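Local coordinates for putative L-alanine-DL-glutamate epimerase (Burkholderia xenovorans, PDB 3GO2), which probably acts as a magnesium-dependent racemase or epimerase of the mandelate racemase/muconate lactonizing enzyme family, at residues 60-65 / 93-98; 117-122 / 337-342; 164-169 / 197-202; 321-326 / 351-356. All blocks are in the same frame, centred on the assembly; numbering follows the deposited sequence.

Contact 1. Residues 60-65 / 93-98; sequences ASVMEH and NALLDA
V62 O and L95 O share one water, which donates to V62 O at 2.6 Å and, weakly, to L95 O at 3.0 Å. This solvent bridge joins the loop backbone to helix 82-103; the remaining contact is apolar and aromatic. Beside the bridge, the side chains of V62 and L95 run antiparallel past one another, and L95 CD2 rests 3.7 Å from V62 O. V62 turns its CG2 methyl, the branch opposite its backbone N, onto the helix, where it meets A98 CB at 3.5 Å. The fork of L95 works on two neighbours, CD2 against V62 and CD1 against H65 CB.

The segments belong to the N-terminal alpha+beta domain of the enolase superfamily: 60-65 connects helix 46-57 to helix 65-76 and packs on helix 82-103, while V62 and L95 both also touch L25 of strand 19-27. Within the connection a type I turn runs from S61 to E64, and S61 OG accepts from M63 N at 3.1 Å, an ST turn. E64 takes the N-cap position of helix 65-76 and forms a salt bridge with K114 of a second subunit.

H65 opens that helix with CG held between its backbone N and carbonyl carbon (chi1 58°), which swings the imidazole toward L96. L96 CD2 lies over one ring face as a CH-pi contact, 3.7 Å from the H65 centroid and 16° off the normal. It is shifted toward the rim, with NE2 its nearest ring atom. W299 meets the same imidazole edge-to-face.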
# COMPACT_ATOMS: atom_id res chain seq x y z
N ALA A 60 9.81 -0.98 -47.08
CA ALA A 60 10.44 -1.66 -45.95
C ALA A 60 10.39 -3.18 -46.16
O ALA A 60 9.65 -3.67 -47.01
CB ALA A 60 9.74 -1.27 -44.64
N SER A 61 11.15 -3.92 -45.37
CA SER A 61 11.14 -5.38 -45.43
C SER A 61 9.85 -5.95 -44.86
O SER A 61 9.46 -5.61 -43.75
CB SER A 61 12.29 -5.98 -44.63
OG SER A 61 12.24 -7.41 -44.69
N VAL A 62 9.21 -6.85 -45.60
CA VAL A 62 8.03 -7.58 -45.09
C VAL A 62 8.35 -8.43 -43.86
O VAL A 62 7.45 -8.73 -43.04
CB VAL A 62 7.40 -8.49 -46.15
CG1 VAL A 62 8.28 -9.70 -46.44
CG2 VAL A 62 5.98 -8.93 -45.77
N MET A 63 9.62 -8.79 -43.72
CA MET A 63 10.04 -9.67 -42.62
C MET A 63 10.14 -8.93 -41.29
O MET A 63 10.03 -9.53 -40.22
CB MET A 63 11.39 -10.31 -42.95
CG MET A 63 11.45 -11.02 -44.29
SD MET A 63 10.29 -12.43 -44.51
CE MET A 63 11.27 -13.69 -43.83
N GLU A 64 10.29 -7.61 -41.34
CA GLU A 64 10.63 -6.82 -40.16
C GLU A 64 9.38 -6.23 -39.51
O GLU A 64 9.18 -5.01 -39.45
CB GLU A 64 11.66 -5.74 -40.54
CG GLU A 64 13.01 -6.36 -40.92
CD GLU A 64 14.07 -5.41 -41.41
OE1 GLU A 64 13.89 -4.19 -41.33
OE2 GLU A 64 15.11 -5.93 -41.89
N HIS A 65 8.52 -7.10 -39.01
CA HIS A 65 7.25 -6.61 -38.48
C HIS A 65 7.41 -5.87 -37.16
O HIS A 65 6.72 -4.86 -36.94
CB HIS A 65 6.15 -7.69 -38.43
CG HIS A 65 6.49 -8.93 -37.63
ND1 HIS A 65 6.27 -9.02 -36.28
CD2 HIS A 65 7.00 -10.12 -38.01
CE1 HIS A 65 6.61 -10.22 -35.86
NE2 HIS A 65 7.06 -10.92 -36.89
N ASN A 93 -1.06 -7.81 -38.54
CA ASN A 93 -1.62 -9.08 -38.88
C ASN A 93 -1.46 -9.41 -40.37
O ASN A 93 -1.28 -10.56 -40.71
CB ASN A 93 -3.05 -9.19 -38.40
CG ASN A 93 -3.13 -9.40 -36.93
OD1 ASN A 93 -2.18 -9.91 -36.32
ND2 ASN A 93 -4.28 -9.07 -36.34
N ALA A 94 -1.43 -8.39 -41.23
CA ALA A 94 -1.19 -8.62 -42.66
C ALA A 94 0.29 -8.92 -42.89
O ALA A 94 0.62 -9.78 -43.71
CB ALA A 94 -1.65 -7.40 -43.50
N LEU A 95 1.16 -8.26 -42.13
CA LEU A 95 2.61 -8.53 -42.19
C LEU A 95 2.88 -9.98 -41.78
O LEU A 95 3.68 -10.68 -42.42
CB LEU A 95 3.39 -7.56 -41.31
CG LEU A 95 3.66 -6.16 -41.84
CD1 LEU A 95 4.15 -5.21 -40.74
CD2 LEU A 95 4.71 -6.24 -42.94
N LEU A 96 2.23 -10.44 -40.72
CA LEU A 96 2.47 -11.81 -40.26
C LEU A 96 2.04 -12.82 -41.32
O LEU A 96 2.76 -13.78 -41.61
CB LEU A 96 1.75 -12.09 -38.95
CG LEU A 96 2.31 -11.38 -37.72
CD1 LEU A 96 1.27 -11.50 -36.58
CD2 LEU A 96 3.69 -11.96 -37.30
N ASP A 97 0.87 -12.60 -41.91
CA ASP A 97 0.38 -13.49 -42.96
C ASP A 97 1.41 -13.57 -44.11
O ASP A 97 1.75 -14.66 -44.64
CB ASP A 97 -0.95 -12.99 -43.50
CG ASP A 97 -1.66 -14.01 -44.36
OD1 ASP A 97 -1.58 -15.22 -44.06
OD2 ASP A 97 -2.34 -13.58 -45.33
N ALA A 98 1.88 -12.40 -44.54
CA ALA A 98 2.83 -12.32 -45.66
C ALA A 98 4.16 -13.00 -45.33
O ALA A 98 4.76 -13.70 -46.16
CB ALA A 98 3.04 -10.87 -46.09
O HOH W 1 6.17 -9.79 -41.02

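Contact 2. Residues 117-122 / 337-342; sequences DRVPVY and PNLRIM
V119 pushes its CG1 methyl into the notch between L339 and M342, 3.6 Å from M342 CB and 3.9 Å from L339 CD2. It crosses both side chains at about a right angle, with CG1 opposite the backbone N (chi1 177°), so a single branch fills the hollow. The next bump comes from the other segment: I341 lays CG1 and CD1 along the backbone of strand 118-123, CG1 lying 3.6 Å from P120 O and CD1 beside the V121 carbonyl. Its CG2 branch meets the edge of the Y122 ring, 3.8 Å from CD2, so the isoleucine fits between the strand backbone and the aromatic ring.

A short parallel bridge, V121 with M342, ties the two backbones together. M342 N donates to P120 O at 3.0 Å, in the carbonyl plane, and Y122 N donates to M342 O at 3.0 Å, tilted 28° from the M342 carbonyl's own plane. The same M342 O is approached by V121 CA in a CA-H...O contact. The V121 and M342 side chains leave the same face of the sheet, while the extended chain of M342 carries its sulfur away from the bridge.

Y122 faces the active site: its OH is hydrogen-bonded to K163, which contacts 2-oxoglutarate in another structure of this protein, and its side chain is about 6 Å from a bound magnesium ion. Strand 118-123 is held between edge strand 342-344 and antiparallel strand 366-368, while V119 and L339 settle on A333 of helix 323-335 and M342 reaches P317 of strand 314-317.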
# COMPACT_ATOMS: atom_id res chain seq x y z
N ASP A 117 -3.85 -28.98 -31.43
CA ASP A 117 -4.37 -29.17 -32.79
C ASP A 117 -5.79 -28.69 -32.96
O ASP A 117 -6.26 -28.52 -34.08
CB ASP A 117 -4.39 -30.69 -33.15
CG ASP A 117 -3.02 -31.28 -33.29
OD1 ASP A 117 -2.01 -30.53 -33.29
OD2 ASP A 117 -2.94 -32.51 -33.42
N ARG A 118 -6.49 -28.57 -31.85
CA ARG A 118 -7.90 -28.22 -31.83
C ARG A 118 -8.13 -27.29 -30.65
O ARG A 118 -7.43 -27.39 -29.64
CB ARG A 118 -8.75 -29.47 -31.68
CG ARG A 118 -8.51 -30.47 -32.81
CD ARG A 118 -9.62 -31.47 -32.91
NE ARG A 118 -9.39 -32.34 -34.05
CZ ARG A 118 -10.27 -33.22 -34.51
NH1 ARG A 118 -11.45 -33.33 -33.92
NH2 ARG A 118 -9.98 -33.97 -35.57
N VAL A 119 -9.13 -26.42 -30.77
CA VAL A 119 -9.37 -25.38 -29.77
C VAL A 119 -10.82 -25.42 -29.32
O VAL A 119 -11.72 -25.27 -30.13
CB VAL A 119 -9.08 -23.97 -30.39
CG1 VAL A 119 -9.40 -22.87 -29.40
CG2 VAL A 119 -7.61 -23.87 -30.85
N PRO A 120 -11.07 -25.62 -28.01
CA PRO A 120 -12.48 -25.56 -27.60
C PRO A 120 -13.01 -24.15 -27.78
O PRO A 120 -12.30 -23.16 -27.52
CB PRO A 120 -12.45 -25.93 -26.12
CG PRO A 120 -11.15 -26.64 -25.94
CD PRO A 120 -10.19 -25.97 -26.89
N VAL A 121 -14.24 -24.08 -28.27
CA VAL A 121 -14.91 -22.82 -28.48
C VAL A 121 -16.17 -22.68 -27.64
O VAL A 121 -16.66 -23.64 -27.03
CB VAL A 121 -15.24 -22.54 -29.97
CG1 VAL A 121 -13.97 -22.50 -30.79
CG2 VAL A 121 -16.24 -23.55 -30.54
N TYR A 122 -16.66 -21.45 -27.58
CA TYR A 122 -18.03 -21.19 -27.19
C TYR A 122 -18.75 -20.50 -28.33
O TYR A 122 -18.14 -19.73 -29.08
CB TYR A 122 -18.12 -20.39 -25.88
CG TYR A 122 -17.65 -18.93 -25.87
CD1 TYR A 122 -18.52 -17.89 -26.20
CD2 TYR A 122 -16.36 -18.60 -25.50
CE1 TYR A 122 -18.12 -16.57 -26.16
CE2 TYR A 122 -15.95 -17.27 -25.44
CZ TYR A 122 -16.83 -16.27 -25.76
OH TYR A 122 -16.41 -14.95 -25.72
N PRO A 337 -0.09 -21.23 -24.32
CA PRO A 337 -0.39 -22.30 -23.37
C PRO A 337 -1.57 -21.97 -22.48
O PRO A 337 -2.43 -22.83 -22.25
CB PRO A 337 0.88 -22.39 -22.50
CG PRO A 337 1.54 -21.07 -22.66
CD PRO A 337 1.24 -20.65 -24.08
N ASN A 338 -1.62 -20.74 -21.99
CA ASN A 338 -2.61 -20.32 -21.00
C ASN A 338 -3.92 -19.87 -21.66
O ASN A 338 -4.34 -18.73 -21.52
CB ASN A 338 -2.02 -19.25 -20.05
CG ASN A 338 -1.43 -18.03 -20.80
OD1 ASN A 338 -0.69 -18.20 -21.77
ND2 ASN A 338 -1.72 -16.83 -20.31
N LEU A 339 -4.55 -20.79 -22.41
CA LEU A 339 -5.75 -20.51 -23.19
C LEU A 339 -7.00 -20.98 -22.45
O LEU A 339 -7.17 -22.19 -22.21
CB LEU A 339 -5.68 -21.18 -24.56
CG LEU A 339 -6.90 -21.03 -25.47
CD1 LEU A 339 -7.01 -19.62 -26.05
CD2 LEU A 339 -6.85 -22.08 -26.60
N ARG A 340 -7.89 -20.05 -22.12
CA ARG A 340 -9.12 -20.41 -21.42
C ARG A 340 -10.11 -21.16 -22.31
O ARG A 340 -10.64 -22.23 -21.92
CB ARG A 340 -9.85 -19.15 -20.87
CG ARG A 340 -11.12 -19.52 -20.08
CD ARG A 340 -10.75 -20.30 -18.84
NE ARG A 340 -11.86 -20.84 -18.09
CZ ARG A 340 -12.39 -22.05 -18.28
NH1 ARG A 340 -11.98 -22.84 -19.27
NH2 ARG A 340 -13.37 -22.46 -17.49
N ILE A 341 -10.37 -20.57 -23.47
CA ILE A 341 -11.40 -20.97 -24.44
C ILE A 341 -11.33 -19.97 -25.59
O ILE A 341 -10.69 -18.93 -25.43
CB ILE A 341 -12.81 -20.94 -23.80
CG1 ILE A 341 -13.83 -21.66 -24.66
CG2 ILE A 341 -13.28 -19.51 -23.53
CD1 ILE A 341 -15.10 -22.04 -23.87
N MET A 342 -11.95 -20.27 -26.74
CA MET A 342 -12.00 -19.33 -27.87
C MET A 342 -13.44 -19.00 -28.26
O MET A 342 -14.28 -19.87 -28.45
CB MET A 342 -11.23 -19.83 -29.11
CG MET A 342 -11.34 -18.91 -30.37
SD MET A 342 -10.09 -19.37 -31.62
CE MET A 342 -11.01 -18.76 -33.08

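Contact 3. Residues 164-169 / 197-202; sequences TNIFIH and RNLRAH
H202 is gripped at both ring nitrogens: NE2 pairs with T164 OG1 at 2.8 Å, and ND1 with H169 NE2 at 2.9 Å. The second bond is nearly straight (173°) and runs edge to edge, the two imidazole planes turned 38° apart. With CG opposite the backbone N (chi1 -178°), H202 reaches from the helix between these two partners, which fix the rotation of its ring. F167 lies near-parallel to it but slid aside, CD2 coming 3.5 Å from H202 CE1 with little ring overlap.

The tight packing continues at N198. Its OD1 accepts from H169 N at 2.8 Å, the donor standing well above the amide plane, while its ND2 binds K194 O and D170 OD1. N198 CB presses to 3.3 Å from F167 O, a buried carbonyl with no polar partner.

Toward I166 the fit is looser: CG2 meets L199 CG at 4.1 Å. N165 is partly exposed; its CB leaves the backbone away from the helix, and its ND2 is hydrogen-bonded to T128 OG1. It binds fumarate in another structure of this protein, and here its side chain lies about 6 Å from a bound magnesium ion.

Strand 161-168, helix 193-210 and the parallel strand 215-219 form a beta-alpha-beta crossover of the barrel domain. L199 packs on L218 of that last strand, F167 on helix 128-132, and H169 and H202 on V147 of helix 144-156.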
# COMPACT_ATOMS: atom_id res chain seq x y z
N THR A 164 -24.51 -15.35 -23.95
CA THR A 164 -25.60 -14.43 -24.22
C THR A 164 -25.30 -13.04 -23.63
O THR A 164 -24.28 -12.83 -22.98
CB THR A 164 -26.97 -14.96 -23.68
OG1 THR A 164 -28.03 -14.19 -24.25
CG2 THR A 164 -27.02 -14.96 -22.13
N ASN A 165 -26.22 -12.12 -23.86
CA ASN A 165 -26.12 -10.73 -23.40
C ASN A 165 -27.39 -10.41 -22.58
O ASN A 165 -28.00 -11.32 -22.00
CB ASN A 165 -25.94 -9.80 -24.58
CG ASN A 165 -24.67 -10.07 -25.37
OD1 ASN A 165 -23.64 -9.37 -25.20
ND2 ASN A 165 -24.71 -11.07 -26.22
N ILE A 166 -27.76 -9.14 -22.48
CA ILE A 166 -28.89 -8.72 -21.64
C ILE A 166 -30.11 -8.43 -22.51
O ILE A 166 -30.04 -7.59 -23.43
CB ILE A 166 -28.57 -7.46 -20.80
CG1 ILE A 166 -27.20 -7.57 -20.13
CG2 ILE A 166 -29.70 -7.22 -19.75
CD1 ILE A 166 -26.74 -6.27 -19.47
N PHE A 167 -31.22 -9.10 -22.19
CA PHE A 167 -32.46 -8.98 -22.94
C PHE A 167 -33.67 -8.74 -22.07
O PHE A 167 -33.82 -9.35 -21.01
CB PHE A 167 -32.69 -10.22 -23.81
CG PHE A 167 -31.73 -10.32 -24.93
CD1 PHE A 167 -31.93 -9.57 -26.08
CD2 PHE A 167 -30.57 -11.06 -24.81
CE1 PHE A 167 -31.00 -9.61 -27.08
CE2 PHE A 167 -29.65 -11.09 -25.83
CZ PHE A 167 -29.89 -10.36 -26.95
N ILE A 168 -34.52 -7.84 -22.58
CA ILE A 168 -35.78 -7.48 -21.96
C ILE A 168 -36.92 -8.16 -22.72
O ILE A 168 -37.16 -7.87 -23.91
CB ILE A 168 -36.01 -5.97 -22.01
CG1 ILE A 168 -34.79 -5.21 -21.45
CG2 ILE A 168 -37.36 -5.61 -21.27
CD1 ILE A 168 -34.38 -5.60 -20.04
N HIS A 169 -37.61 -9.03 -22.01
CA HIS A 169 -38.65 -9.92 -22.56
C HIS A 169 -40.07 -9.47 -22.21
O HIS A 169 -41.01 -9.78 -22.95
CB HIS A 169 -38.47 -11.35 -22.03
CG HIS A 169 -37.35 -12.10 -22.67
ND1 HIS A 169 -37.52 -12.86 -23.81
CD2 HIS A 169 -36.04 -12.21 -22.34
CE1 HIS A 169 -36.35 -13.41 -24.15
NE2 HIS A 169 -35.44 -13.03 -23.27
N ARG A 197 -35.02 -9.03 -13.29
CA ARG A 197 -35.97 -10.13 -13.54
C ARG A 197 -35.92 -10.64 -14.98
O ARG A 197 -36.13 -11.83 -15.23
CB ARG A 197 -37.39 -9.71 -13.18
CG ARG A 197 -38.01 -8.73 -14.07
CD ARG A 197 -39.46 -8.47 -13.66
NE ARG A 197 -40.03 -7.51 -14.59
CZ ARG A 197 -40.26 -6.23 -14.34
NH1 ARG A 197 -40.07 -5.70 -13.14
NH2 ARG A 197 -40.75 -5.48 -15.31
N ASN A 198 -35.59 -9.77 -15.93
CA ASN A 198 -35.46 -10.19 -17.32
C ASN A 198 -34.18 -10.99 -17.57
O ASN A 198 -34.22 -11.99 -18.27
CB ASN A 198 -35.57 -8.99 -18.24
CG ASN A 198 -37.00 -8.62 -18.48
OD1 ASN A 198 -37.70 -9.32 -19.23
ND2 ASN A 198 -37.47 -7.57 -17.78
N LEU A 199 -33.07 -10.58 -16.95
CA LEU A 199 -31.86 -11.42 -16.93
C LEU A 199 -32.15 -12.80 -16.41
O LEU A 199 -31.74 -13.80 -16.99
CB LEU A 199 -30.76 -10.82 -16.04
CG LEU A 199 -29.78 -9.89 -16.70
CD1 LEU A 199 -28.95 -9.14 -15.63
CD2 LEU A 199 -28.91 -10.70 -17.71
N ARG A 200 -32.82 -12.87 -15.26
CA ARG A 200 -33.16 -14.16 -14.69
C ARG A 200 -34.05 -15.01 -15.64
O ARG A 200 -33.76 -16.19 -15.88
CB ARG A 200 -33.87 -13.99 -13.35
CG ARG A 200 -34.37 -15.31 -12.83
CD ARG A 200 -35.09 -15.19 -11.51
NE ARG A 200 -34.19 -14.94 -10.38
CZ ARG A 200 -33.19 -15.72 -9.98
NH1 ARG A 200 -32.88 -16.86 -10.60
NH2 ARG A 200 -32.49 -15.35 -8.92
N ALA A 201 -35.12 -14.41 -16.15
CA ALA A 201 -36.05 -15.14 -17.03
C ALA A 201 -35.32 -15.70 -18.26
O ALA A 201 -35.50 -16.87 -18.63
CB ALA A 201 -37.24 -14.26 -17.45
N HIS A 202 -34.52 -14.83 -18.90
CA HIS A 202 -33.72 -15.21 -20.07
C HIS A 202 -32.75 -16.35 -19.81
O HIS A 202 -32.71 -17.34 -20.55
CB HIS A 202 -32.98 -13.98 -20.59
CG HIS A 202 -32.17 -14.23 -21.83
ND1 HIS A 202 -32.65 -13.96 -23.09
CD2 HIS A 202 -30.90 -14.66 -21.98
CE1 HIS A 202 -31.71 -14.26 -23.98
NE2 HIS A 202 -30.64 -14.69 -23.33

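Contact 4. Residues 321-326 / 351-356; sequences YGHLCT and WEDELF
G322 and H323 open helix 323-335 of the enolase-type barrel domain, and a carboxylate from 351-356 meets that helix start. G322 holds the N-cap position, its CA 3.2 Å from E352 OE2. The same oxygen accepts from H323 N at 2.9 Å, so an acidic side chain from the other segment sits where the first backbone N-H groups emerge, probably stabilised in part by the helix dipole. E352 OE2 also forms a salt bridge with R348, and E352 OE1 binds Y20 OH, so both carboxylate oxygens are held.

H323 makes the largest share of the first segment's contact. Its NE2 donates to D353 OD1 at 2.8 Å, the oxygen lying in the imidazole plane while the carboxylate is turned 39° from the ring. Over one face of that imidazole, E352 CG makes a CH-pi contact 3.5 Å from the centroid. With CG opposite the backbone N (chi1 -177°) E352 lays that methylene over the ring, and the bend at chi2 (77°) turns OE2 to H323 N. H323 CB in turn lies over a face of the F356 ring, 3.9 Å from its centroid; the two rings are oblique to each other.

L324 follows on the far end of F356, its backbone N over the same phenyl face as H323 CB. E36 of strand 32-37 touches both L324 and F356. L324 CB stands 3.7 Å from F356 CE1.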
# COMPACT_ATOMS: atom_id res chain seq x y z
N TYR A 321 -16.23 -11.61 -35.77
CA TYR A 321 -16.19 -10.96 -37.06
C TYR A 321 -16.30 -12.04 -38.14
O TYR A 321 -17.01 -13.04 -37.97
CB TYR A 321 -14.87 -10.19 -37.17
CG TYR A 321 -14.44 -9.39 -35.94
CD1 TYR A 321 -14.93 -8.10 -35.74
CD2 TYR A 321 -13.51 -9.91 -35.01
CE1 TYR A 321 -14.51 -7.30 -34.62
CE2 TYR A 321 -13.08 -9.15 -33.87
CZ TYR A 321 -13.59 -7.84 -33.70
OH TYR A 321 -13.19 -7.04 -32.62
N GLY A 322 -15.57 -11.88 -39.25
CA GLY A 322 -15.64 -12.83 -40.35
C GLY A 322 -14.70 -14.01 -40.21
O GLY A 322 -13.97 -14.15 -39.21
N HIS A 323 -14.69 -14.88 -41.22
CA HIS A 323 -13.86 -16.09 -41.15
C HIS A 323 -12.38 -15.79 -41.02
O HIS A 323 -11.67 -16.55 -40.39
CB HIS A 323 -14.03 -16.98 -42.39
CG HIS A 323 -15.32 -17.74 -42.43
ND1 HIS A 323 -16.09 -17.98 -41.31
CD2 HIS A 323 -15.97 -18.32 -43.47
CE1 HIS A 323 -17.15 -18.69 -41.66
NE2 HIS A 323 -17.10 -18.91 -42.96
N LEU A 324 -11.89 -14.73 -41.65
CA LEU A 324 -10.45 -14.44 -41.53
C LEU A 324 -10.08 -14.11 -40.08
O LEU A 324 -9.04 -14.58 -39.59
CB LEU A 324 -10.01 -13.36 -42.50
CG LEU A 324 -8.54 -12.93 -42.42
CD1 LEU A 324 -7.60 -14.13 -42.48
CD2 LEU A 324 -8.21 -11.94 -43.54
N CYS A 325 -10.90 -13.35 -39.38
CA CYS A 325 -10.66 -13.11 -37.95
C CYS A 325 -10.63 -14.41 -37.17
O CYS A 325 -9.81 -14.56 -36.26
CB CYS A 325 -11.68 -12.17 -37.35
SG CYS A 325 -11.47 -10.46 -37.90
N THR A 326 -11.51 -15.35 -37.51
CA THR A 326 -11.51 -16.63 -36.81
C THR A 326 -10.21 -17.36 -37.04
O THR A 326 -9.63 -17.94 -36.09
CB THR A 326 -12.71 -17.52 -37.25
OG1 THR A 326 -13.93 -16.88 -36.87
CG2 THR A 326 -12.64 -18.90 -36.59
N TRP A 351 -23.94 -15.29 -47.25
CA TRP A 351 -22.84 -15.16 -48.22
C TRP A 351 -21.43 -15.25 -47.61
O TRP A 351 -20.43 -15.00 -48.28
CB TRP A 351 -23.00 -13.86 -49.02
CG TRP A 351 -22.92 -12.60 -48.24
CD1 TRP A 351 -21.80 -11.85 -48.02
CD2 TRP A 351 -23.98 -11.93 -47.55
NE1 TRP A 351 -22.10 -10.74 -47.30
CE2 TRP A 351 -23.43 -10.77 -46.97
CE3 TRP A 351 -25.35 -12.19 -47.37
CZ2 TRP A 351 -24.18 -9.87 -46.21
CZ3 TRP A 351 -26.11 -11.29 -46.62
CH2 TRP A 351 -25.52 -10.15 -46.05
N GLU A 352 -21.34 -15.63 -46.33
CA GLU A 352 -20.03 -15.64 -45.68
C GLU A 352 -19.01 -16.51 -46.43
O GLU A 352 -17.86 -16.10 -46.62
CB GLU A 352 -20.16 -16.15 -44.25
CG GLU A 352 -18.88 -16.15 -43.41
CD GLU A 352 -18.49 -14.79 -42.90
OE1 GLU A 352 -19.32 -13.85 -42.98
OE2 GLU A 352 -17.33 -14.66 -42.41
N ASP A 353 -19.41 -17.71 -46.82
CA ASP A 353 -18.43 -18.63 -47.39
C ASP A 353 -17.94 -18.16 -48.77
O ASP A 353 -16.82 -18.49 -49.15
CB ASP A 353 -18.95 -20.07 -47.42
CG ASP A 353 -19.07 -20.70 -46.02
OD1 ASP A 353 -18.71 -20.07 -44.98
OD2 ASP A 353 -19.54 -21.85 -45.95
N GLU A 354 -18.76 -17.39 -49.49
CA GLU A 354 -18.37 -16.76 -50.76
C GLU A 354 -17.17 -15.83 -50.60
O GLU A 354 -16.37 -15.70 -51.51
CB GLU A 354 -19.57 -15.96 -51.33
CG GLU A 354 -19.44 -15.41 -52.76
CD GLU A 354 -20.51 -14.35 -53.12
OE1 GLU A 354 -21.54 -14.25 -52.40
OE2 GLU A 354 -20.32 -13.61 -54.11
N LEU A 355 -17.07 -15.18 -49.44
CA LEU A 355 -16.09 -14.11 -49.24
C LEU A 355 -14.69 -14.61 -48.99
O LEU A 355 -13.74 -13.84 -49.10
CB LEU A 355 -16.50 -13.23 -48.04
CG LEU A 355 -17.81 -12.46 -48.21
CD1 LEU A 355 -18.21 -11.85 -46.87
CD2 LEU A 355 -17.68 -11.40 -49.28
N PHE A 356 -14.56 -15.89 -48.63
CA PHE A 356 -13.27 -16.43 -48.23
C PHE A 356 -12.96 -17.75 -48.93
O PHE A 356 -13.87 -18.52 -49.25
CB PHE A 356 -13.25 -16.65 -46.71
CG PHE A 356 -13.52 -15.39 -45.90
CD1 PHE A 356 -12.50 -14.48 -45.68
CD2 PHE A 356 -14.79 -15.11 -45.42
CE1 PHE A 356 -12.74 -13.32 -44.95
CE2 PHE A 356 -15.02 -13.96 -44.68
CZ PHE A 356 -13.99 -13.06 -44.47

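How the contacts relate
All four contacts are largely buried, but D353 gives contact 4 an exposed margin. Contact 1 belongs to the N-terminal domain and is mostly apolar, with one water between backbones; contact 3, across the chain's centre and about 44 Å away between centres, relies on histidine and asparagine bonds. Contact 2 differs again, joining two strands by backbone pairing, whereas contact 4 sets one carboxylate against a helix start and another against a histidine ring. Contacts 2 and 4 touch, M342 CE lying 3.4 Å from T326 O: contact 4 holds the start of helix 323-335, and contact 2 the loop that follows it. Strand 32-37 borders contacts 1 and 4, through W34 and E36. Contacts 2 and 3 approach the magnesium site through Y122 and N165.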